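Local coordinates for Mll7089 protein (Mesorhizobium loti, PDB 2OZ8) that is of unknown function but resembles mandelate racemases, and probably binds magnesium and may act as a hydro-lyase, at residues 131-135 with 336-340; 135-141 with 161-167; 220-226 with 245-251. All coordinates share one frame; numbering follows the deposited sequence.

Contact 1 (131-135 with 336-340); sequences NRVKA and GYAYA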
loop_
_atom_site.group_PDB
_atom_site.type_symbol
_atom_site.label_atom_id
_atom_site.label_comp_id
_atom_site.label_asym_id
_atom_site.label_seq_id
_atom_site.Cartn_x
_atom_site.Cartn_y
_atom_site.Cartn_z
ATOM N N ASN A 131 -35.172 19.300 -16.599
ATOM C CA ASN A 131 -36.322 19.091 -15.782
ATOM C C ASN A 131 -36.796 17.649 -15.799
ATOM O O ASN A 131 -37.859 17.342 -15.277
ATOM C CB ASN A 131 -37.421 20.130 -16.100
ATOM C CG ASN A 131 -38.372 19.687 -17.181
ATOM O OD1 ASN A 131 -37.969 19.093 -18.192
ATOM N ND2 ASN A 131 -39.677 19.962 -16.970
ATOM N N ARG A 132 -36.002 16.758 -16.392
ATOM C CA ARG A 132 -36.412 15.379 -16.391
ATOM C C ARG A 132 -35.288 14.376 -16.293
ATOM O O ARG A 132 -34.133 14.665 -16.632
ATOM C CB ARG A 132 -37.287 15.069 -17.594
ATOM C CG ARG A 132 -36.534 14.798 -18.818
ATOM C CD ARG A 132 -37.428 14.592 -19.963
ATOM N NE ARG A 132 -36.615 14.340 -21.136
ATOM C CZ ARG A 132 -37.116 13.935 -22.298
ATOM N NH1 ARG A 132 -38.441 13.768 -22.411
ATOM N NH2 ARG A 132 -36.300 13.710 -23.323
ATOM N N VAL A 133 -35.659 13.185 -15.831
ATOM C CA VAL A 133 -34.765 12.058 -15.677
ATOM C C VAL A 133 -35.471 10.762 -16.056
ATOM O O VAL A 133 -36.653 10.615 -15.836
ATOM C CB VAL A 133 -34.252 12.008 -14.224
ATOM C CG1 VAL A 133 -35.343 11.690 -13.241
ATOM C CG2 VAL A 133 -33.068 11.069 -14.131
ATOM N N LYS A 134 -34.758 9.828 -16.638
ATOM C CA LYS A 134 -35.286 8.469 -16.854
ATOM C C LYS A 134 -35.676 7.771 -15.577
ATOM O O LYS A 134 -34.959 7.821 -14.547
ATOM C CB LYS A 134 -34.227 7.616 -17.524
ATOM C CG LYS A 134 -33.801 8.181 -18.865
ATOM C CD LYS A 134 -32.920 7.200 -19.612
ATOM C CE LYS A 134 -31.553 7.732 -19.699
ATOM N NZ LYS A 134 -30.802 6.887 -20.661
ATOM N N ALA A 135 -36.786 7.057 -15.650
ATOM C CA ALA A 135 -37.273 6.342 -14.498
ATOM C C ALA A 135 -37.265 4.858 -14.857
ATOM O O ALA A 135 -37.540 4.504 -15.983
ATOM C CB ALA A 135 -38.702 6.840 -14.136
ATOM N N GLY A 336 -41.583 6.620 -19.291
ATOM C CA GLY A 336 -40.294 6.290 -18.717
ATOM C C GLY A 336 -39.421 7.471 -18.349
ATOM O O GLY A 336 -38.212 7.285 -18.111
ATOM N N TYR A 337 -40.001 8.680 -18.304
ATOM C CA TYR A 337 -39.285 9.836 -17.764
ATOM C C TYR A 337 -40.009 10.442 -16.578
ATOM O O TYR A 337 -41.237 10.620 -16.617
ATOM C CB TYR A 337 -39.106 10.917 -18.804
ATOM C CG TYR A 337 -38.024 10.660 -19.822
ATOM C CD1 TYR A 337 -36.707 10.999 -19.551
ATOM C CD2 TYR A 337 -38.334 10.145 -21.091
ATOM C CE1 TYR A 337 -35.718 10.795 -20.472
ATOM C CE2 TYR A 337 -37.347 9.935 -22.035
ATOM C CZ TYR A 337 -36.049 10.272 -21.715
ATOM O OH TYR A 337 -35.051 10.091 -22.633
ATOM N N ALA A 338 -39.254 10.765 -15.530
ATOM C CA ALA A 338 -39.797 11.451 -14.383
ATOM C C ALA A 338 -39.532 12.929 -14.576
ATOM O O ALA A 338 -38.444 13.335 -15.036
ATOM C CB ALA A 338 -39.198 10.933 -13.057
ATOM N N TYR A 339 -40.535 13.731 -14.242
ATOM C CA TYR A 339 -40.462 15.153 -14.466
ATOM C C TYR A 339 -40.497 15.911 -13.181
ATOM O O TYR A 339 -41.432 15.760 -12.378
ATOM C CB TYR A 339 -41.632 15.583 -15.318
ATOM C CG TYR A 339 -41.501 15.152 -16.763
ATOM C CD1 TYR A 339 -40.880 15.985 -17.696
ATOM C CD2 TYR A 339 -41.974 13.913 -17.191
ATOM C CE1 TYR A 339 -40.725 15.595 -19.007
ATOM C CE2 TYR A 339 -41.840 13.534 -18.499
ATOM C CZ TYR A 339 -41.246 14.384 -19.409
ATOM O OH TYR A 339 -41.108 14.007 -20.720
ATOM N N ALA A 340 -39.481 16.728 -12.968
ATOM C CA ALA A 340 -39.500 17.641 -11.844
ATOM C C ALA A 340 -40.406 18.808 -12.225
ATOM O O ALA A 340 -40.130 19.511 -13.212
ATOM C CB ALA A 340 -38.116 18.124 -11.531
#

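Contact 2 (135-141 with 161-167); sequences AYASGLD and YSAFKIK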
loop_
_atom_site.group_PDB
_atom_site.type_symbol
_atom_site.label_atom_id
_atom_site.label_comp_id
_atom_site.label_asym_id
_atom_site.label_seq_id
_atom_site.Cartn_x
_atom_site.Cartn_y
_atom_site.Cartn_z
ATOM N N ALA A 135 -36.786 7.057 -15.650
ATOM C CA ALA A 135 -37.273 6.342 -14.498
ATOM C C ALA A 135 -37.265 4.858 -14.857
ATOM O O ALA A 135 -37.540 4.504 -15.983
ATOM C CB ALA A 135 -38.702 6.840 -14.136
ATOM N N TYR A 136 -36.908 3.990 -13.919
ATOM C CA TYR A 136 -36.968 2.576 -14.202
ATOM C C TYR A 136 -38.003 1.960 -13.298
ATOM O O TYR A 136 -38.308 2.507 -12.250
ATOM C CB TYR A 136 -35.608 1.885 -14.068
ATOM C CG TYR A 136 -34.980 1.906 -12.700
ATOM C CD1 TYR A 136 -35.215 0.882 -11.819
ATOM C CD2 TYR A 136 -34.103 2.897 -12.326
ATOM C CE1 TYR A 136 -34.604 0.843 -10.585
ATOM C CE2 TYR A 136 -33.458 2.885 -11.072
ATOM C CZ TYR A 136 -33.729 1.844 -10.215
ATOM O OH TYR A 136 -33.190 1.747 -8.962
ATOM N N ALA A 137 -38.573 0.852 -13.740
ATOM C CA ALA A 137 -39.667 0.248 -13.028
ATOM C C ALA A 137 -39.069 -0.797 -12.097
ATOM O O ALA A 137 -38.334 -1.632 -12.544
ATOM C CB ALA A 137 -40.637 -0.400 -14.011
ATOM N N SER A 138 -39.423 -0.740 -10.824
ATOM C CA SER A 138 -38.836 -1.561 -9.800
ATOM C C SER A 138 -39.928 -2.266 -9.017
ATOM O O SER A 138 -40.776 -1.649 -8.403
ATOM C CB SER A 138 -37.993 -0.673 -8.913
ATOM O OG SER A 138 -37.482 -1.370 -7.821
ATOM N N GLY A 139 -39.892 -3.575 -9.025
ATOM C CA GLY A 139 -41.008 -4.377 -8.580
ATOM C C GLY A 139 -41.039 -4.643 -7.100
ATOM O O GLY A 139 -42.118 -4.821 -6.561
ATOM N N LEU A 140 -39.876 -4.630 -6.431
ATOM C CA LEU A 140 -39.782 -4.989 -4.983
ATOM C C LEU A 140 -40.496 -6.339 -4.820
ATOM O O LEU A 140 -41.296 -6.562 -3.902
ATOM C CB LEU A 140 -40.392 -3.873 -4.086
ATOM C CG LEU A 140 -39.987 -2.405 -4.384
ATOM C CD1 LEU A 140 -40.695 -1.381 -3.490
ATOM C CD2 LEU A 140 -38.439 -2.162 -4.311
ATOM N N ASP A 141 -40.183 -7.223 -5.769
ATOM C CA ASP A 141 -41.056 -8.341 -6.204
ATOM C C ASP A 141 -40.625 -9.651 -5.681
ATOM O O ASP A 141 -41.065 -10.634 -6.194
ATOM C CB ASP A 141 -40.997 -8.499 -7.730
ATOM C CG ASP A 141 -39.537 -8.703 -8.230
ATOM O OD1 ASP A 141 -38.864 -7.672 -8.359
ATOM O OD2 ASP A 141 -39.063 -9.867 -8.415
ATOM N N TYR A 161 -42.087 2.394 -19.718
ATOM C CA TYR A 161 -40.793 1.996 -19.124
ATOM C C TYR A 161 -40.038 1.137 -20.103
ATOM O O TYR A 161 -40.639 0.346 -20.846
ATOM C CB TYR A 161 -40.997 1.258 -17.792
ATOM C CG TYR A 161 -41.529 2.187 -16.701
ATOM C CD1 TYR A 161 -40.645 2.885 -15.838
ATOM C CD2 TYR A 161 -42.929 2.392 -16.546
ATOM C CE1 TYR A 161 -41.145 3.777 -14.837
ATOM C CE2 TYR A 161 -43.439 3.257 -15.565
ATOM C CZ TYR A 161 -42.540 3.963 -14.724
ATOM O OH TYR A 161 -43.073 4.808 -13.779
ATOM N N SER A 162 -38.726 1.298 -20.131
ATOM C CA SER A 162 -37.856 0.473 -20.972
ATOM C C SER A 162 -36.736 -0.101 -20.127
ATOM O O SER A 162 -35.878 -0.829 -20.632
ATOM C CB SER A 162 -37.297 1.285 -22.119
ATOM O OG SER A 162 -36.662 2.478 -21.662
ATOM N N ALA A 163 -36.758 0.210 -18.825
ATOM C CA ALA A 163 -35.814 -0.361 -17.875
ATOM C C ALA A 163 -36.545 -0.896 -16.629
ATOM O O ALA A 163 -37.491 -0.255 -16.138
ATOM C CB ALA A 163 -34.744 0.679 -17.506
ATOM N N PHE A 164 -36.096 -2.050 -16.120
ATOM C CA PHE A 164 -36.838 -2.885 -15.164
ATOM C C PHE A 164 -35.866 -3.488 -14.145
ATOM O O PHE A 164 -34.843 -4.016 -14.530
ATOM C CB PHE A 164 -37.555 -4.035 -15.912
ATOM C CG PHE A 164 -38.476 -3.552 -17.006
ATOM C CD1 PHE A 164 -39.773 -3.116 -16.706
ATOM C CD2 PHE A 164 -38.035 -3.444 -18.316
ATOM C CE1 PHE A 164 -40.599 -2.582 -17.680
ATOM C CE2 PHE A 164 -38.904 -2.881 -19.340
ATOM C CZ PHE A 164 -40.159 -2.467 -19.000
ATOM N N LYS A 165 -36.177 -3.393 -12.849
ATOM C CA LYS A 165 -35.353 -3.989 -11.801
ATOM C C LYS A 165 -36.147 -5.006 -11.007
ATOM O O LYS A 165 -37.249 -4.714 -10.543
ATOM C CB LYS A 165 -34.803 -2.943 -10.846
ATOM C CG LYS A 165 -33.773 -3.496 -9.869
ATOM C CD LYS A 165 -33.863 -2.833 -8.467
ATOM C CE LYS A 165 -33.328 -1.451 -8.462
ATOM N NZ LYS A 165 -33.213 -0.770 -7.139
ATOM N N ILE A 166 -35.555 -6.187 -10.849
ATOM C CA ILE A 166 -36.125 -7.259 -10.093
ATOM C C ILE A 166 -35.221 -7.649 -8.953
ATOM O O ILE A 166 -34.002 -7.358 -8.978
ATOM C CB ILE A 166 -36.427 -8.487 -10.981
ATOM C CG1 ILE A 166 -35.135 -9.071 -11.551
ATOM C CG2 ILE A 166 -37.463 -8.071 -12.091
ATOM C CD1 ILE A 166 -35.318 -10.353 -12.339
ATOM N N LYS A 167 -35.832 -8.291 -7.957
ATOM C CA LYS A 167 -35.147 -8.763 -6.758
ATOM C C LYS A 167 -34.731 -10.169 -6.931
ATOM O O LYS A 167 -35.528 -10.974 -7.359
ATOM C CB LYS A 167 -36.057 -8.686 -5.533
ATOM C CG LYS A 167 -36.542 -7.280 -5.251
ATOM C CD LYS A 167 -35.459 -6.333 -4.838
ATOM C CE LYS A 167 -36.009 -4.990 -4.380
ATOM N NZ LYS A 167 -34.911 -3.939 -4.242
HETATM O O HOH W 1 -37.711 3.220 -18.308
HETATM O O HOH W 2 -37.268 -3.850 -7.517
#

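Contact 3 (220-226 with 245-251); sequences LLWVEDP and TQINSGE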
loop_
_atom_site.group_PDB
_atom_site.type_symbol
_atom_site.label_atom_id
_atom_site.label_comp_id
_atom_site.label_asym_id
_atom_site.label_seq_id
_atom_site.Cartn_x
_atom_site.Cartn_y
_atom_site.Cartn_z
ATOM N N LEU A 220 -27.297 -7.321 -18.337
ATOM C CA LEU A 220 -27.652 -6.458 -17.239
ATOM C C LEU A 220 -27.008 -5.138 -17.340
ATOM O O LEU A 220 -25.806 -5.057 -17.561
ATOM C CB LEU A 220 -27.236 -7.060 -15.906
ATOM C CG LEU A 220 -27.765 -8.449 -15.565
ATOM C CD1 LEU A 220 -27.115 -8.924 -14.291
ATOM C CD2 LEU A 220 -29.282 -8.475 -15.417
ATOM N N LEU A 221 -27.804 -4.090 -17.131
ATOM C CA LEU A 221 -27.296 -2.740 -16.890
ATOM C C LEU A 221 -26.511 -2.608 -15.581
ATOM O O LEU A 221 -25.413 -2.015 -15.546
ATOM C CB LEU A 221 -28.453 -1.761 -16.910
ATOM C CG LEU A 221 -28.078 -0.296 -16.922
ATOM C CD1 LEU A 221 -27.006 -0.003 -18.096
ATOM C CD2 LEU A 221 -29.331 0.565 -16.995
ATOM N N TRP A 222 -27.039 -3.149 -14.493
ATOM C CA TRP A 222 -26.287 -3.157 -13.222
ATOM C C TRP A 222 -26.836 -4.198 -12.260
ATOM O O TRP A 222 -27.964 -4.660 -12.390
ATOM C CB TRP A 222 -26.167 -1.766 -12.547
ATOM C CG TRP A 222 -27.389 -1.181 -11.822
ATOM C CD1 TRP A 222 -28.047 -1.720 -10.759
ATOM C CD2 TRP A 222 -28.031 0.077 -12.077
ATOM N NE1 TRP A 222 -29.073 -0.899 -10.343
ATOM C CE2 TRP A 222 -29.091 0.211 -11.140
ATOM C CE3 TRP A 222 -27.813 1.107 -12.994
ATOM C CZ2 TRP A 222 -29.937 1.344 -11.106
ATOM C CZ3 TRP A 222 -28.626 2.194 -12.960
ATOM C CH2 TRP A 222 -29.687 2.312 -12.034
ATOM N N VAL A 223 -25.979 -4.592 -11.345
ATOM C CA VAL A 223 -26.360 -5.402 -10.214
ATOM C C VAL A 223 -26.188 -4.505 -8.984
ATOM O O VAL A 223 -25.157 -3.843 -8.796
ATOM C CB VAL A 223 -25.541 -6.738 -10.118
ATOM C CG1 VAL A 223 -24.037 -6.492 -10.124
ATOM C CG2 VAL A 223 -25.958 -7.560 -8.890
ATOM N N GLU A 224 -27.220 -4.475 -8.143
ATOM C CA GLU A 224 -27.255 -3.562 -7.034
ATOM C C GLU A 224 -27.055 -4.281 -5.716
ATOM O O GLU A 224 -27.670 -5.293 -5.496
ATOM C CB GLU A 224 -28.622 -2.931 -7.060
ATOM C CG GLU A 224 -28.692 -1.563 -6.431
ATOM C CD GLU A 224 -29.965 -0.814 -6.820
ATOM O OE1 GLU A 224 -30.370 -0.806 -8.023
ATOM O OE2 GLU A 224 -30.549 -0.232 -5.898
ATOM N N ASP A 225 -26.220 -3.757 -4.830
ATOM C CA ASP A 225 -25.950 -4.381 -3.546
ATOM C C ASP A 225 -25.836 -5.926 -3.560
ATOM O O ASP A 225 -26.551 -6.599 -2.830
ATOM C CB ASP A 225 -26.994 -3.964 -2.522
ATOM C CG ASP A 225 -27.171 -2.484 -2.462
ATOM O OD1 ASP A 225 -26.163 -1.762 -2.298
ATOM O OD2 ASP A 225 -28.334 -2.018 -2.593
ATOM N N PRO A 226 -24.907 -6.490 -4.358
ATOM C CA PRO A 226 -24.934 -7.952 -4.448
ATOM C C PRO A 226 -24.460 -8.671 -3.175
ATOM O O PRO A 226 -24.832 -9.832 -2.978
ATOM C CB PRO A 226 -23.983 -8.256 -5.614
ATOM C CG PRO A 226 -23.069 -7.069 -5.732
ATOM C CD PRO A 226 -23.822 -5.867 -5.168
ATOM N N THR A 245 -20.920 -5.548 -16.827
ATOM C CA THR A 245 -22.012 -4.836 -16.197
ATOM C C THR A 245 -21.476 -4.012 -15.066
ATOM O O THR A 245 -20.300 -4.154 -14.736
ATOM C CB THR A 245 -23.176 -5.789 -15.719
ATOM O OG1 THR A 245 -24.268 -4.998 -15.304
ATOM C CG2 THR A 245 -22.798 -6.655 -14.546
ATOM N N GLN A 246 -22.328 -3.177 -14.458
ATOM C CA GLN A 246 -21.917 -2.266 -13.383
ATOM C C GLN A 246 -22.306 -2.774 -12.003
ATOM O O GLN A 246 -23.357 -3.383 -11.861
ATOM C CB GLN A 246 -22.550 -0.902 -13.603
ATOM C CG GLN A 246 -21.965 -0.115 -14.794
ATOM C CD GLN A 246 -22.782 1.125 -15.145
ATOM O OE1 GLN A 246 -22.296 2.236 -15.070
ATOM N NE2 GLN A 246 -24.036 0.920 -15.532
ATOM N N ILE A 247 -21.453 -2.520 -10.998
ATOM C CA ILE A 247 -21.708 -2.876 -9.627
ATOM C C ILE A 247 -22.214 -1.645 -8.888
ATOM O O ILE A 247 -21.465 -0.691 -8.642
ATOM C CB ILE A 247 -20.428 -3.405 -8.945
ATOM C CG1 ILE A 247 -19.757 -4.534 -9.774
ATOM C CG2 ILE A 247 -20.709 -3.838 -7.508
ATOM C CD1 ILE A 247 -20.575 -5.854 -9.873
ATOM N N ASN A 248 -23.486 -1.663 -8.509
ATOM C CA ASN A 248 -24.139 -0.488 -7.985
ATOM C C ASN A 248 -24.154 -0.722 -6.494
ATOM O O ASN A 248 -24.562 -1.760 -6.054
ATOM C CB ASN A 248 -25.532 -0.380 -8.641
ATOM C CG ASN A 248 -26.319 0.861 -8.227
ATOM O OD1 ASN A 248 -26.271 1.275 -7.092
ATOM N ND2 ASN A 248 -27.078 1.438 -9.166
ATOM N N SER A 249 -23.676 0.224 -5.705
ATOM C CA SER A 249 -23.460 -0.022 -4.275
ATOM C C SER A 249 -23.774 1.180 -3.428
ATOM O O SER A 249 -23.683 2.296 -3.880
ATOM C CB SER A 249 -22.005 -0.402 -3.995
ATOM O OG SER A 249 -21.967 -1.310 -2.906
ATOM N N GLY A 250 -24.156 0.933 -2.191
ATOM C CA GLY A 250 -24.232 1.968 -1.156
ATOM C C GLY A 250 -25.452 1.910 -0.254
ATOM O O GLY A 250 -25.627 2.803 0.588
ATOM N N GLU A 251 -26.309 0.896 -0.445
ATOM C CA GLU A 251 -27.518 0.722 0.389
ATOM C C GLU A 251 -27.096 0.528 1.841
ATOM O O GLU A 251 -26.077 -0.116 2.118
ATOM C CB GLU A 251 -28.395 -0.474 -0.076
ATOM C CG GLU A 251 -29.832 -0.576 0.529
ATOM C CD GLU A 251 -30.900 0.290 -0.203
ATOM O OE1 GLU A 251 -30.575 1.455 -0.491
ATOM O OE2 GLU A 251 -32.055 -0.181 -0.486
#

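Contact 1 (131-135 with 336-340)
Arg132 and Tyr337 bury the largest areas here, and they meet flat: the guanidinium lies over one face of the phenol ring with the planes 5° apart, and CZ of Arg132 stands 3.8 Å from the centroid of the Tyr337 ring, a cation-pi stack. CG of Arg132 sits between the backbone N and the carbonyl carbon (chi1 82°), and the extended chain beyond it runs out between Tyr337 and Tyr339. The edge of the guanidinium is used too: Arg132 NH1 donates to Tyr339 OH at 3.2 Å, in the guanidinium plane, while CB of Arg132 makes an off-centre CH-pi contact with the Tyr339 ring. Lys134 CG adds to the packing on Tyr337, 3.6 Å from CE1. An alanine in place of Tyr337 is likely to leave the guanidinium without its stacking partner, held across this contact mainly through Tyr339 OH.

Asn131 lies at the far end, its O accepting from Ala340 N at 2.9 Å. Val133 and Ala338 form the hydrogen-bonded antiparallel pair, their side chains turned to helix 304-309. Strand 337-339 thereby extends the sheet at the start of barrel strand 132-138. One face is apolar and buried; on the other, stacking and one edge bond fix the rotation of an exposed arginine.

Contact 2 (135-141 with 161-167)
Backbone hydrogen bonds join the two strands in parallel: Ala137 N donates to Ala163 O at 2.9 Å and an almost straight 175°, and Ala137 O takes Lys165 N at 2.8 Å. A longer bond, Gly139 N to Lys165 O at 3.3 Å, carries the pairing past the end of strand 135-138. Beyond it a side chain stands in for backbone: Asp141 OD1 accepts Lys167 N at 3.1 Å, on the syn side and 23° out of the carboxylate plane.

Water fills in where the strands part. One molecule bridges Ala135 O and Ser162 N; another donates to Ser138 OG and Lys165 O while accepting from Leu140 N. Ser138 OG also hydrogen-bonds Glu317.

Apolar packing gathers round Ala137, whose CB lies over one face of the Tyr161 ring, 4.1 Å from its centroid, and also meets Phe164 CD1. Tyr136 CB rests on Ala163 CB at 3.7 Å.

The polar core lies on the Ser138 and Lys165 face. The lysine chain, bent at chi2 and chi3 (the latter -74°), comes in at the edge of the Tyr136 ring, with CE of Lys165 3.4 Å from CE1 of Tyr136. Lys165 NZ makes a weak hydrogen bond to Tyr136 OH, but its stronger partners are Glu224 and Glu317; Lys167 pairs with Asp196.

Strand 132-138, helix 146-158 and strand 163-167 form a beta-alpha-beta unit of the TIM barrel, and Lys165 and Lys167, separated by one residue, are consistent with the Lys-x-Lys pattern of mandelate racemase relatives.

Contact 3 (220-226 with 245-251)
Asn248 lies across the indole of Trp222, its amide plane inclined 54° to the ring. CB of Asn248 makes a CH-pi contact with the five-membered ring, 3.8 Å from the centroid, and ND2 stands over the same ring system, 3.1 Å from CE2 of Trp222. With CG anti to the backbone N (chi1 -177°), the asparagine also runs alongside Glu224, OD1 being 3.8 Å from CG of Glu224. The carboxylate of Glu224 in turn takes Trp222 NE1 on the anti side of OE1 at 2.7 Å, which restrains the indole from within its own strand.

Backbone bonds set this register. Val223 N donates to Gln246 O, Asn248 N to Val223 O at 2.8 Å, and Asp225 N to Asn248 O. The parallel pairing belongs to a beta-alpha-beta unit of the TIM barrel, in which helix 232-241 links strand 222-224 to strand 246-249 and receives Ile247 on Leu235 and Leu238.

Side chains secure both ends. At the start, Thr245 OG1 donates to Leu220 O at 2.7 Å from above the carbonyl plane, and Gln246 NE2 reaches Leu221 O at 3.2 Å along a nearly straight N-H (173°). At the other end Asp225 OD1 accepts Glu251 N at 3.2 Å, on the syn side, and more weakly Gly250 N. Glu224 ends its strand and Glu251 lies just beyond the next, at the C-terminal side of the barrel, where acidic side chains hold magnesium in mandelate racemase relatives.

Farther out, Asn248 ND2 bonds to Ser294 OG, and His273 meets Glu251 OE1. Trp315 packs edge-to-face on Trp222, and Lys204 of a second subunit touches Gln246.

In the fold
All three contacts belong to one mixed sheet, but in different ways. Contacts 2 and 3 are buried, parallel and local, each closing a beta-alpha-beta unit, whereas contact 1 is antiparallel, only partly buried and joins segments 201 residues apart. Contacts 1 and 2 share Ala135 and strand 132-138, using its earlier and later parts. Contacts 2 and 3, with centres about 13 Å apart, meet inside the barrel: Lys165 NZ forms a salt bridge with Glu224 OE1 at 3.0 Å, and Tyr136 packs on Trp222. Contact 1 stays about 7 Å from contact 3 at the nearest atoms. Chemistry follows place: an exposed arginine held by tyrosines in contact 1, buried lysines in contact 2, an amide on an indole with carboxylates near the strand ends in contact 3.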